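Local coordinates for takeout-like protein 1 (Epiphyas postvittana, PDB 3E8T) that probably carries hydrophobic ligands in an insect, holding a long ubiquinone-8 molecule in a tunnel through its elongated body, at residues 16-21 with 69-74; 101-105 with 184-189; 108-114 with 159-164; 152-158 with 178-183. All blocks are in the same frame, centred on the assembly; numbering follows the deposited sequence.

The four contacts lie along the tunnel that holds ubiquinone-8, and all reach one curled antiparallel sheet. Interaction 1 stands alone at the quinone end, where helix 13-28 meets strand 54-77; its centre is about 32 Å from that of interaction 2, on the opposite side of the chain's centre. Interactions 2, 3 and 4 cluster round the tail end, with centres about 11 to 17 Å apart. Interactions 2 and 4 share helix 182-211, and 3 and 4 share strand 155-160. Along the chain interaction 1 closes first; 3 and 4 then cross each other, both nested inside the loop closed by 2. Helices and sheet thus enclose both ends of the ligand.

Interaction 1 of 4, residues 16-21 with 69-74; sequences MTSAFQ and AVIDNV. With UQ8 (Ubiquinone-8), chain B.
Q21 reaches from helix 13-28 to residues 69-71 of strand 54-77 and uses both ends of its amide. NE2 of Q21 donates to O of A69 at 3.0 Å, nearly straight (176°) and in the plane of both the amide and the A69 carbonyl. Its OE1 accepts from N of I71 at 2.8 Å, this donor tilted from the carbonyl plane. The bend at chi2 (70°) turns the amide along the strand's backbone, and a water that donates to both Q21 OE1 and I71 O closes a further bridge. One turn earlier T17 OG1 takes the N-H of V74 at 3.0 Å, a more bent bond (140°), while also bonding to O of S13. The helix packs beside strand 54-77 at the quinone end of the tunnel in this JHBP-family fold, where D72 and N73 form a classic beta bulge opposite D86. Apolar contacts fill the inner side. The F20 ring is sandwiched: V74 CG2 sits over one face, 3.9 Å from the centroid in a CH-pi contact, and the ubiquinone methyl C10 lies over the opposite face, offset toward the rim. M16 CB packs on V74 CG1 at 4.0 Å, and T17 CG2 reaches I71 CG2. On the ligand side A19 CB lies close to the methoxy carbon C4M, and M16 CE approaches the neighbouring methoxy oxygen O3.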
# COMPACT_ATOMS: atom_id res chain seq x y z
N MET A 16 13.59 5.88 -15.44
CA MET A 16 13.05 4.90 -14.53
C MET A 16 11.69 5.27 -13.97
O MET A 16 10.82 4.42 -13.77
CB MET A 16 14.01 4.64 -13.39
CG MET A 16 15.23 3.88 -13.84
SD MET A 16 14.85 2.22 -14.30
CE MET A 16 14.84 1.47 -12.71
N THR A 17 11.52 6.56 -13.73
CA THR A 17 10.25 7.07 -13.27
C THR A 17 9.16 6.79 -14.31
O THR A 17 8.09 6.25 -13.98
CB THR A 17 10.35 8.58 -12.94
OG1 THR A 17 11.34 8.79 -11.92
CG2 THR A 17 8.99 9.13 -12.47
N SER A 18 9.43 7.13 -15.58
CA SER A 18 8.46 6.85 -16.63
C SER A 18 8.25 5.33 -16.82
O SER A 18 7.14 4.90 -17.11
CB SER A 18 8.90 7.51 -17.94
OG SER A 18 8.03 7.14 -19.02
N ALA A 19 9.30 4.54 -16.72
CA ALA A 19 9.20 3.09 -16.95
C ALA A 19 8.30 2.48 -15.87
O ALA A 19 7.46 1.66 -16.16
CB ALA A 19 10.53 2.44 -16.96
N PHE A 20 8.48 2.91 -14.62
CA PHE A 20 7.65 2.39 -13.53
C PHE A 20 6.21 2.84 -13.79
O PHE A 20 5.25 2.05 -13.63
CB PHE A 20 8.12 2.92 -12.18
CG PHE A 20 9.20 2.10 -11.49
CD1 PHE A 20 10.30 1.61 -12.17
CD2 PHE A 20 9.09 1.79 -10.13
CE1 PHE A 20 11.28 0.88 -11.54
CE2 PHE A 20 10.09 1.05 -9.49
CZ PHE A 20 11.17 0.59 -10.20
N GLN A 21 6.04 4.10 -14.16
CA GLN A 21 4.71 4.63 -14.43
C GLN A 21 3.97 3.84 -15.53
O GLN A 21 2.80 3.54 -15.39
CB GLN A 21 4.77 6.10 -14.81
CG GLN A 21 3.41 6.77 -14.99
CD GLN A 21 2.71 6.90 -13.66
OE1 GLN A 21 3.01 7.84 -12.94
NE2 GLN A 21 1.76 6.02 -13.36
N ALA A 69 -2.04 5.19 -9.46
CA ALA A 69 -0.95 5.85 -8.78
C ALA A 69 -0.07 6.63 -9.74
O ALA A 69 0.13 6.21 -10.88
CB ALA A 69 -0.12 4.90 -7.99
N VAL A 70 0.43 7.77 -9.26
CA VAL A 70 1.35 8.63 -10.00
C VAL A 70 2.72 8.44 -9.38
O VAL A 70 2.90 8.65 -8.18
CB VAL A 70 0.92 10.07 -9.95
CG1 VAL A 70 1.92 10.94 -10.66
CG2 VAL A 70 -0.46 10.21 -10.60
N ILE A 71 3.70 8.02 -10.19
CA ILE A 71 5.05 7.85 -9.75
C ILE A 71 5.76 9.18 -9.82
O ILE A 71 5.93 9.75 -10.90
CB ILE A 71 5.83 6.80 -10.57
CG1 ILE A 71 5.07 5.50 -10.71
CG2 ILE A 71 7.21 6.58 -9.98
CD1 ILE A 71 4.78 4.80 -9.41
N ASP A 72 6.22 9.69 -8.69
CA ASP A 72 6.88 10.97 -8.61
C ASP A 72 8.35 10.86 -8.91
O ASP A 72 8.90 11.75 -9.59
CB ASP A 72 6.61 11.64 -7.26
CG ASP A 72 5.15 11.89 -7.04
OD1 ASP A 72 4.54 12.62 -7.86
OD2 ASP A 72 4.56 11.34 -6.06
N ASN A 73 9.00 9.81 -8.43
CA ASN A 73 10.40 9.61 -8.64
C ASN A 73 10.82 8.18 -8.36
O ASN A 73 10.31 7.58 -7.44
CB ASN A 73 11.24 10.54 -7.74
CG ASN A 73 12.69 10.67 -8.25
OD1 ASN A 73 12.90 11.08 -9.39
ND2 ASN A 73 13.65 10.27 -7.44
N VAL A 74 11.79 7.70 -9.13
CA VAL A 74 12.48 6.44 -8.89
C VAL A 74 13.97 6.74 -8.92
O VAL A 74 14.45 7.31 -9.92
CB VAL A 74 12.15 5.35 -9.91
CG1 VAL A 74 12.98 4.12 -9.61
CG2 VAL A 74 10.63 5.06 -9.94
C45 UQ8 B . -12.49 2.00 12.97
C44 UQ8 B . -11.65 3.17 13.47
C46 UQ8 B . -12.50 4.02 14.39
C43 UQ8 B . -11.08 4.02 12.35
C42 UQ8 B . -10.47 3.15 11.24
C41 UQ8 B . -9.19 2.50 11.76
C39 UQ8 B . -8.10 2.58 10.72
C40 UQ8 B . -7.40 1.33 10.20
C38 UQ8 B . -7.68 3.80 10.27
C37 UQ8 B . -6.70 4.00 9.31
C36 UQ8 B . -6.80 5.48 8.92
C34 UQ8 B . -5.92 5.84 7.74
C35 UQ8 B . -6.12 7.11 7.22
C33 UQ8 B . -5.03 4.92 7.19
C32 UQ8 B . -4.13 5.11 6.15
C31 UQ8 B . -3.87 3.72 5.49
C29 UQ8 B . -2.77 3.75 4.44
C30 UQ8 B . -1.44 4.53 4.71
C28 UQ8 B . -2.96 3.09 3.23
C27 UQ8 B . -2.04 3.04 2.19
C26 UQ8 B . -2.16 1.74 1.39
C24 UQ8 B . -1.31 1.81 0.11
C25 UQ8 B . -1.71 2.74 -1.04
C23 UQ8 B . -0.18 1.02 0.00
C22 UQ8 B . 0.69 0.95 -1.09
C21 UQ8 B . 1.91 0.09 -0.75
C19 UQ8 B . 3.09 0.22 -1.72
C20 UQ8 B . 4.33 -0.52 -1.23
C18 UQ8 B . 2.72 -0.11 -3.17
C17 UQ8 B . 3.96 -0.07 -4.08
C16 UQ8 B . 3.59 0.08 -5.57
C14 UQ8 B . 4.82 -0.26 -6.41
C15 UQ8 B . 6.21 0.21 -5.93
C13 UQ8 B . 4.71 -1.01 -7.58
C12 UQ8 B . 5.81 -1.35 -8.36
C11 UQ8 B . 5.47 -1.55 -9.86
C9 UQ8 B . 6.71 -1.32 -10.75
C10 UQ8 B . 8.03 -1.39 -9.96
C8 UQ8 B . 6.69 -2.33 -11.89
C7 UQ8 B . 7.79 -3.39 -11.76
C6 UQ8 B . 9.16 -2.92 -12.31
C1 UQ8 B . 10.32 -3.18 -11.58
C1M UQ8 B . 10.19 -3.87 -10.37
C2 UQ8 B . 11.58 -2.78 -12.02
O2 UQ8 B . 12.61 -3.02 -11.38
C3 UQ8 B . 11.71 -2.10 -13.23
O3 UQ8 B . 12.94 -1.71 -13.66
C3M UQ8 B . 13.57 -2.77 -14.37
C4 UQ8 B . 10.57 -1.81 -13.98
O4 UQ8 B . 10.71 -1.15 -15.16
C4M UQ8 B . 11.45 0.07 -14.97
C5 UQ8 B . 9.31 -2.22 -13.52
O5 UQ8 B . 8.32 -1.96 -14.22
O HOH W 1 4.87 9.70 -13.38

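Interaction 2 of 4, residues 101-105 with 184-189; sequences GRILI and QVSEEF. With UQ8 (Ubiquinone-8), chain B.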
# COMPACT_ATOMS: atom_id res chain seq x y z
N GLY A 101 -13.02 -0.40 22.33
CA GLY A 101 -12.08 0.40 23.09
C GLY A 101 -12.41 1.88 22.89
O GLY A 101 -13.55 2.34 23.09
N ARG A 102 -11.43 2.63 22.43
CA ARG A 102 -11.63 4.05 22.23
C ARG A 102 -10.85 4.51 21.02
O ARG A 102 -9.87 3.90 20.60
CB ARG A 102 -11.19 4.90 23.37
CG ARG A 102 -9.82 4.74 23.71
CD ARG A 102 -9.35 5.68 24.91
NE ARG A 102 -7.97 5.33 25.27
CZ ARG A 102 -6.88 5.76 24.66
NH1 ARG A 102 -6.91 6.72 23.75
NH2 ARG A 102 -5.69 5.29 25.04
N ILE A 103 -11.35 5.58 20.44
CA ILE A 103 -10.64 6.28 19.41
C ILE A 103 -10.31 7.65 19.97
O ILE A 103 -11.18 8.50 20.10
CB ILE A 103 -11.52 6.27 18.16
CG1 ILE A 103 -10.85 6.99 17.01
CG2 ILE A 103 -12.89 6.78 18.48
CD1 ILE A 103 -9.62 6.38 16.67
N LEU A 104 -9.03 7.84 20.29
CA LEU A 104 -8.56 9.08 20.90
C LEU A 104 -9.32 9.29 22.21
O LEU A 104 -9.15 8.49 23.16
CB LEU A 104 -8.63 10.23 19.92
CG LEU A 104 -8.05 10.00 18.50
CD1 LEU A 104 -8.27 11.22 17.57
CD2 LEU A 104 -6.58 9.52 18.47
N ILE A 105 -10.26 10.22 22.30
CA ILE A 105 -10.97 10.51 23.54
C ILE A 105 -12.40 9.99 23.55
O ILE A 105 -13.10 10.23 24.52
CB ILE A 105 -10.99 12.04 23.78
CG1 ILE A 105 -11.73 12.81 22.69
CG2 ILE A 105 -9.55 12.60 23.97
CD1 ILE A 105 -11.99 14.26 23.02
N GLN A 184 -4.79 13.11 12.45
CA GLN A 184 -4.34 12.43 13.65
C GLN A 184 -4.67 10.93 13.57
O GLN A 184 -3.86 10.10 13.95
CB GLN A 184 -5.01 13.05 14.87
CG GLN A 184 -4.68 12.34 16.14
CD GLN A 184 -5.20 13.03 17.38
OE1 GLN A 184 -6.13 13.81 17.29
NE2 GLN A 184 -4.66 12.67 18.51
N VAL A 185 -5.90 10.59 13.12
CA VAL A 185 -6.28 9.20 13.02
C VAL A 185 -5.37 8.47 12.04
O VAL A 185 -4.94 7.35 12.30
CB VAL A 185 -7.78 9.11 12.62
CG1 VAL A 185 -8.16 7.65 12.31
CG2 VAL A 185 -8.64 9.63 13.78
N SER A 186 -5.03 9.11 10.90
CA SER A 186 -4.14 8.47 9.95
C SER A 186 -2.75 8.21 10.57
O SER A 186 -2.13 7.18 10.30
CB SER A 186 -4.01 9.27 8.66
OG SER A 186 -3.18 10.43 8.79
N GLU A 187 -2.25 9.14 11.38
CA GLU A 187 -0.92 8.95 11.99
C GLU A 187 -0.95 7.90 13.08
O GLU A 187 0.02 7.19 13.29
CB GLU A 187 -0.37 10.27 12.55
CG GLU A 187 0.04 11.25 11.49
CD GLU A 187 1.17 12.22 11.90
OE1 GLU A 187 1.97 12.05 12.90
OE2 GLU A 187 1.25 13.20 11.10
N GLU A 188 -2.04 7.76 13.79
CA GLU A 188 -2.15 6.73 14.83
C GLU A 188 -2.28 5.33 14.28
O GLU A 188 -1.71 4.41 14.84
CB GLU A 188 -3.36 6.99 15.70
CG GLU A 188 -3.15 8.10 16.66
CD GLU A 188 -2.34 7.73 17.90
OE1 GLU A 188 -1.90 6.58 18.05
OE2 GLU A 188 -2.12 8.64 18.71
N PHE A 189 -3.03 5.16 13.20
CA PHE A 189 -3.48 3.81 12.81
C PHE A 189 -3.12 3.42 11.40
O PHE A 189 -3.43 2.31 11.00
CB PHE A 189 -4.98 3.69 13.00
CG PHE A 189 -5.43 4.03 14.39
CD1 PHE A 189 -4.93 3.32 15.49
CD2 PHE A 189 -6.28 5.10 14.63
CE1 PHE A 189 -5.31 3.67 16.75
CE2 PHE A 189 -6.67 5.42 15.93
CZ PHE A 189 -6.15 4.70 16.98
C45 UQ8 B . -12.49 2.00 12.97
C44 UQ8 B . -11.65 3.17 13.47
C46 UQ8 B . -12.50 4.02 14.39
C43 UQ8 B . -11.08 4.02 12.35
C42 UQ8 B . -10.47 3.15 11.24
C41 UQ8 B . -9.19 2.50 11.76
C39 UQ8 B . -8.10 2.58 10.72
C40 UQ8 B . -7.40 1.33 10.20
C38 UQ8 B . -7.68 3.80 10.27
C37 UQ8 B . -6.70 4.00 9.31
C36 UQ8 B . -6.80 5.48 8.92
C34 UQ8 B . -5.92 5.84 7.74
C35 UQ8 B . -6.12 7.11 7.22
C33 UQ8 B . -5.03 4.92 7.19
C32 UQ8 B . -4.13 5.11 6.15
C31 UQ8 B . -3.87 3.72 5.49
C29 UQ8 B . -2.77 3.75 4.44
C30 UQ8 B . -1.44 4.53 4.71
C28 UQ8 B . -2.96 3.09 3.23
C27 UQ8 B . -2.04 3.04 2.19
C26 UQ8 B . -2.16 1.74 1.39
C24 UQ8 B . -1.31 1.81 0.11
C25 UQ8 B . -1.71 2.74 -1.04
C23 UQ8 B . -0.18 1.02 0.00
C22 UQ8 B . 0.69 0.95 -1.09
C21 UQ8 B . 1.91 0.09 -0.75
C19 UQ8 B . 3.09 0.22 -1.72
C20 UQ8 B . 4.33 -0.52 -1.23
C18 UQ8 B . 2.72 -0.11 -3.17
C17 UQ8 B . 3.96 -0.07 -4.08
C16 UQ8 B . 3.59 0.08 -5.57
C14 UQ8 B . 4.82 -0.26 -6.41
C15 UQ8 B . 6.21 0.21 -5.93
C13 UQ8 B . 4.71 -1.01 -7.58
C12 UQ8 B . 5.81 -1.35 -8.36
C11 UQ8 B . 5.47 -1.55 -9.86
C9 UQ8 B . 6.71 -1.32 -10.75
C10 UQ8 B . 8.03 -1.39 -9.96
C8 UQ8 B . 6.69 -2.33 -11.89
C7 UQ8 B . 7.79 -3.39 -11.76
C6 UQ8 B . 9.16 -2.92 -12.31
C1 UQ8 B . 10.32 -3.18 -11.58
C1M UQ8 B . 10.19 -3.87 -10.37
C2 UQ8 B . 11.58 -2.78 -12.02
O2 UQ8 B . 12.61 -3.02 -11.38
C3 UQ8 B . 11.71 -2.10 -13.23
O3 UQ8 B . 12.94 -1.71 -13.66
C3M UQ8 B . 13.57 -2.77 -14.37
C4 UQ8 B . 10.57 -1.81 -13.98
O4 UQ8 B . 10.71 -1.15 -15.16
C4M UQ8 B . 11.45 0.07 -14.97
C5 UQ8 B . 9.31 -2.22 -13.52
O5 UQ8 B . 8.32 -1.96 -14.22
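At the tail end of the ubiquinone tunnel, the corner after strand 82-100 packs on the first turns of helix 182-211. L104 carries most of the contact. Both of its methyls rest on one face of the Q184 amide, whose extended side chain comes from the opposite direction: CD1 of L104 lies 3.4 Å from OE1 of Q184, and CD2 of L104 is 3.7 Å from NE2 of Q184. CD1 of L104 also rests on V185 CG2 at 4.1 Å, while CD2 meets the CG methylene of E188. I103 CD1 lies loosely near V185 CG2, and its placement against the ring of F189 is doubtful. Across the segments there are only van der Waals contacts, leucine methyls on an amide face and on aliphatic groups. Within 101-105 a bond from R102 NH1 to O of L104, 2.9 Å long, spans the turn. On the helix's inner side S186 CB lies close to the isoprenoid methyl C35, and F189 CB approaches C38. Helix 168-180 backs the corner, with M174 and L178 against I103 and F177 against L104, while E188 OE1 bonds to S52 and the F189 ring meets the ring of F49 on strand 42-51.

Interaction 3 of 4, residues 108-114 with 159-164; sequences ITGDGQM and GLTNLF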
# COMPACT_ATOMS: atom_id res chain seq x y z
N ILE A 108 -15.65 3.63 21.50
CA ILE A 108 -16.17 3.11 20.22
C ILE A 108 -16.56 1.68 20.38
O ILE A 108 -15.89 0.90 21.03
CB ILE A 108 -15.16 3.32 19.05
CG1 ILE A 108 -15.81 3.06 17.70
CG2 ILE A 108 -13.88 2.48 19.27
CD1 ILE A 108 -15.02 3.58 16.53
N THR A 109 -17.65 1.33 19.69
CA THR A 109 -17.93 -0.07 19.37
C THR A 109 -18.55 -0.09 17.98
O THR A 109 -19.27 0.82 17.60
CB THR A 109 -18.88 -0.80 20.33
OG1 THR A 109 -20.16 -0.14 20.33
CG2 THR A 109 -18.29 -0.99 21.73
N GLY A 110 -18.23 -1.13 17.22
CA GLY A 110 -18.89 -1.31 15.93
C GLY A 110 -18.55 -2.65 15.34
O GLY A 110 -17.55 -3.25 15.67
N ASP A 111 -19.40 -3.10 14.43
CA ASP A 111 -19.21 -4.35 13.70
C ASP A 111 -20.02 -4.25 12.43
O ASP A 111 -21.23 -4.32 12.45
CB ASP A 111 -19.71 -5.52 14.55
CG ASP A 111 -19.42 -6.87 13.92
OD1 ASP A 111 -19.24 -6.95 12.71
OD2 ASP A 111 -19.36 -7.89 14.66
N GLY A 112 -19.32 -3.98 11.35
CA GLY A 112 -20.00 -3.63 10.13
C GLY A 112 -19.08 -3.51 8.95
O GLY A 112 -18.06 -4.18 8.90
N GLN A 113 -19.46 -2.66 8.01
CA GLN A 113 -18.66 -2.45 6.84
C GLN A 113 -17.98 -1.11 6.90
O GLN A 113 -18.51 -0.13 7.42
CB GLN A 113 -19.52 -2.53 5.57
CG GLN A 113 -20.12 -3.90 5.35
CD GLN A 113 -19.13 -5.02 5.22
OE1 GLN A 113 -18.22 -4.96 4.40
NE2 GLN A 113 -19.32 -6.06 6.02
N MET A 114 -16.77 -1.05 6.33
CA MET A 114 -15.98 0.16 6.26
C MET A 114 -15.75 0.60 4.82
O MET A 114 -15.52 -0.26 3.96
CB MET A 114 -14.58 -0.11 6.89
CG MET A 114 -13.65 1.10 6.82
SD MET A 114 -12.13 0.78 7.72
CE MET A 114 -11.19 -0.09 6.47
N GLY A 159 -16.19 6.02 6.56
CA GLY A 159 -17.56 5.47 6.51
C GLY A 159 -17.53 4.15 7.25
O GLY A 159 -16.76 3.26 6.89
N LEU A 160 -18.28 4.05 8.32
CA LEU A 160 -18.35 2.82 9.13
C LEU A 160 -19.82 2.56 9.43
O LEU A 160 -20.47 3.45 9.94
CB LEU A 160 -17.58 2.96 10.46
CG LEU A 160 -16.09 3.22 10.36
CD1 LEU A 160 -15.54 3.77 11.71
CD2 LEU A 160 -15.34 2.01 9.96
N THR A 161 -20.29 1.36 9.13
CA THR A 161 -21.66 1.00 9.43
C THR A 161 -21.78 0.21 10.72
O THR A 161 -20.84 -0.38 11.21
CB THR A 161 -22.33 0.20 8.29
OG1 THR A 161 -21.87 -1.13 8.30
CG2 THR A 161 -22.06 0.87 6.93
N ASN A 162 -22.96 0.29 11.29
CA ASN A 162 -23.28 -0.37 12.56
C ASN A 162 -22.28 -0.05 13.65
O ASN A 162 -21.92 -0.91 14.47
CB ASN A 162 -23.41 -1.85 12.38
CG ASN A 162 -24.06 -2.54 13.57
OD1 ASN A 162 -25.01 -2.01 14.15
ND2 ASN A 162 -23.58 -3.72 13.91
N LEU A 163 -21.92 1.23 13.75
CA LEU A 163 -21.35 1.71 15.01
C LEU A 163 -22.45 1.75 16.05
O LEU A 163 -23.61 2.05 15.77
CB LEU A 163 -20.81 3.15 14.84
CG LEU A 163 -19.57 3.31 13.94
CD1 LEU A 163 -19.40 4.77 13.61
CD2 LEU A 163 -18.33 2.74 14.65
N PHE A 164 -22.07 1.48 17.29
CA PHE A 164 -22.92 1.74 18.46
C PHE A 164 -24.29 1.11 18.36
O PHE A 164 -25.32 1.72 18.69
CB PHE A 164 -23.10 3.25 18.74
CG PHE A 164 -21.78 3.95 18.94
CD1 PHE A 164 -21.04 3.75 20.07
CD2 PHE A 164 -21.27 4.76 17.96
CE1 PHE A 164 -19.80 4.33 20.21
CE2 PHE A 164 -20.07 5.36 18.11
CZ PHE A 164 -19.32 5.15 19.23
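N162 clasps the backbone of D111. CB of N162 stands 3.3 Å from O of D111, CG of N162 lies 3.5 Å from O of D111, and the tip atom ND2 of N162 donates to O of D111 at 2.8 Å, with that oxygen close to the amide plane. CG anti to the backbone N (chi1 -166°) lays the side chain along the neighbouring chain, and the N162 carbonyl returns a weak bond to N of D111. Beyond this clasp the two segments are joined by separate short ladders, shifted by one residue: G110 bridges L163, and M114 pairs with L160 as an antiparallel non-hydrogen-bonded pair. The change falls where the chain turns a corner at G112, between strands 106-111 and 113-133. T161 works there with backbone and side chain together: its N donates to O of Q113, and its OG1 receives the N-H of Q113 at 2.9 Å in an almost straight bond (177°). At the other end N of F164 donates to O of T109, from above the carbonyl plane. The apolar groups turn inward. M114 and L160 lie side by side, CG of M114 3.7 Å from CD2 of L160, while I108 CD1 meets L163 CD2 at 3.9 Å; L163 and F164 lean on helix 168-180. Side-chain amide and hydroxyl thus stand in for regular strand pairing around the corner, while I108 and L160 touch ubiquinone-8, consistent with an apolar lining for its tail.

Interaction 4 of 4, residues 152-158 with 178-183; sequences VKDNAQF and LNQNWK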
# COMPACT_ATOMS: atom_id res chain seq x y z
N VAL A 152 -0.81 11.16 4.40
CA VAL A 152 -2.08 11.53 3.76
C VAL A 152 -2.15 13.04 3.72
O VAL A 152 -2.21 13.70 4.76
CB VAL A 152 -3.29 10.95 4.51
CG1 VAL A 152 -4.55 11.32 3.76
CG2 VAL A 152 -3.16 9.43 4.71
N LYS A 153 -1.99 13.61 2.51
CA LYS A 153 -1.82 15.06 2.44
C LYS A 153 -3.09 15.86 2.36
O LYS A 153 -3.12 16.99 2.86
CB LYS A 153 -0.93 15.43 1.25
CG LYS A 153 0.48 15.03 1.42
CD LYS A 153 1.44 15.77 0.46
CE LYS A 153 2.82 15.39 0.77
NZ LYS A 153 3.33 16.04 1.99
N ASP A 154 -4.13 15.36 1.70
CA ASP A 154 -5.32 16.17 1.47
C ASP A 154 -6.39 15.90 2.48
O ASP A 154 -6.83 16.85 3.11
CB ASP A 154 -5.85 16.05 0.05
CG ASP A 154 -4.99 16.75 -0.96
OD1 ASP A 154 -3.88 17.19 -0.62
OD2 ASP A 154 -5.47 16.83 -2.10
N ASN A 155 -6.88 14.66 2.57
CA ASN A 155 -7.84 14.32 3.61
C ASN A 155 -8.16 12.83 3.56
O ASN A 155 -7.69 12.11 2.71
CB ASN A 155 -9.09 15.28 3.59
CG ASN A 155 -9.69 15.47 2.20
OD1 ASN A 155 -10.08 14.50 1.57
ND2 ASN A 155 -9.72 16.71 1.71
N ALA A 156 -8.89 12.42 4.57
CA ALA A 156 -9.40 11.09 4.65
C ALA A 156 -10.81 11.15 5.19
O ALA A 156 -11.09 11.97 6.08
CB ALA A 156 -8.54 10.23 5.51
N GLN A 157 -11.67 10.28 4.66
CA GLN A 157 -13.05 10.19 5.13
C GLN A 157 -13.38 8.80 5.52
O GLN A 157 -12.94 7.82 4.90
CB GLN A 157 -14.06 10.64 4.08
CG GLN A 157 -14.08 12.09 3.81
CD GLN A 157 -13.17 12.40 2.74
OE1 GLN A 157 -13.18 11.73 1.71
NE2 GLN A 157 -12.32 13.45 2.93
N PHE A 158 -14.14 8.73 6.57
CA PHE A 158 -14.43 7.47 7.22
C PHE A 158 -15.89 7.16 7.12
O PHE A 158 -16.72 7.91 7.63
CB PHE A 158 -14.00 7.54 8.72
CG PHE A 158 -12.54 7.80 8.91
CD1 PHE A 158 -11.69 6.77 9.28
CD2 PHE A 158 -12.02 9.09 8.80
CE1 PHE A 158 -10.36 7.00 9.41
CE2 PHE A 158 -10.70 9.31 8.96
CZ PHE A 158 -9.88 8.28 9.23
N LEU A 178 -14.27 11.45 13.45
CA LEU A 178 -13.22 10.88 12.66
C LEU A 178 -12.80 11.76 11.50
O LEU A 178 -11.60 11.97 11.24
CB LEU A 178 -13.60 9.49 12.19
CG LEU A 178 -13.77 8.47 13.29
CD1 LEU A 178 -14.37 7.15 12.72
CD2 LEU A 178 -12.45 8.21 14.01
N ASN A 179 -13.80 12.30 10.79
CA ASN A 179 -13.47 13.13 9.68
C ASN A 179 -12.81 14.42 10.11
O ASN A 179 -11.93 14.93 9.41
CB ASN A 179 -14.70 13.41 8.87
CG ASN A 179 -15.10 12.29 8.01
OD1 ASN A 179 -14.50 11.24 7.95
ND2 ASN A 179 -16.04 12.61 7.15
N GLN A 180 -13.20 14.96 11.26
CA GLN A 180 -12.54 16.19 11.74
C GLN A 180 -11.09 15.96 12.14
O GLN A 180 -10.24 16.84 11.98
CB GLN A 180 -13.30 16.66 12.94
CG GLN A 180 -14.56 17.29 12.44
CD GLN A 180 -15.37 17.91 13.50
OE1 GLN A 180 -15.25 17.58 14.70
NE2 GLN A 180 -16.23 18.85 13.09
N ASN A 181 -10.81 14.78 12.65
CA ASN A 181 -9.50 14.45 13.18
C ASN A 181 -8.81 13.45 12.27
O ASN A 181 -8.01 12.67 12.70
CB ASN A 181 -9.64 13.90 14.60
CG ASN A 181 -10.20 14.92 15.54
OD1 ASN A 181 -9.52 15.86 15.94
ND2 ASN A 181 -11.49 14.79 15.87
N TRP A 182 -9.08 13.58 10.98
CA TRP A 182 -8.59 12.60 10.03
C TRP A 182 -7.09 12.48 10.03
O TRP A 182 -6.56 11.37 9.88
CB TRP A 182 -9.13 12.88 8.60
CG TRP A 182 -8.61 14.11 7.97
CD1 TRP A 182 -9.20 15.37 8.00
CD2 TRP A 182 -7.37 14.27 7.27
NE1 TRP A 182 -8.39 16.26 7.34
CE2 TRP A 182 -7.27 15.63 6.91
CE3 TRP A 182 -6.34 13.40 6.92
CZ2 TRP A 182 -6.20 16.12 6.20
CZ3 TRP A 182 -5.29 13.89 6.25
CH2 TRP A 182 -5.20 15.25 5.91
N LYS A 183 -6.36 13.58 10.15
CA LYS A 183 -4.92 13.49 10.05
C LYS A 183 -4.33 12.75 11.25
O LYS A 183 -3.51 11.85 11.12
CB LYS A 183 -4.29 14.88 9.89
CG LYS A 183 -2.80 14.90 9.71
CD LYS A 183 -2.34 14.21 8.47
CE LYS A 183 -0.83 14.37 8.34
NZ LYS A 183 -0.40 13.75 7.07
O HOH W 2 -0.87 10.90 7.35
O HOH W 3 -12.36 14.40 6.14
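W182 lies flat against the strand backbone at N155, and this is the tight part of the contact. N155 CA sits 3.4 Å from the centroid of the six-membered ring, almost on its normal, as a CH-pi contact, and N of A156 lies over the same face. K183 CB covers the opposite face. CG of W182 occupies the crowded position between backbone N and carbonyl carbon (chi1 68°), which lays the indole along the strand and sends CZ3 to V152 CG1 at 3.7 Å. Deeper in, the F158 ring packs across L178 CB at 3.8 Å with W182 CB at its edge, while N179 OD1 accepts the F158 N-H at 2.9 Å, in the carbonyl plane. The outer side is looser and hydrated. K183 NZ reaches O of V152 at 2.9 Å from above the carbonyl plane, forms a salt bridge with D151, and shares a water with N of V152. A second water donates to A156 O, with weak bonds to Q157 NE2 and N179 O. The break between helices 168-180 and 182-211 thus packs over the corner joining strands 139-153 and 155-160, with F158 and L178 touching both V185 and ubiquinone-8.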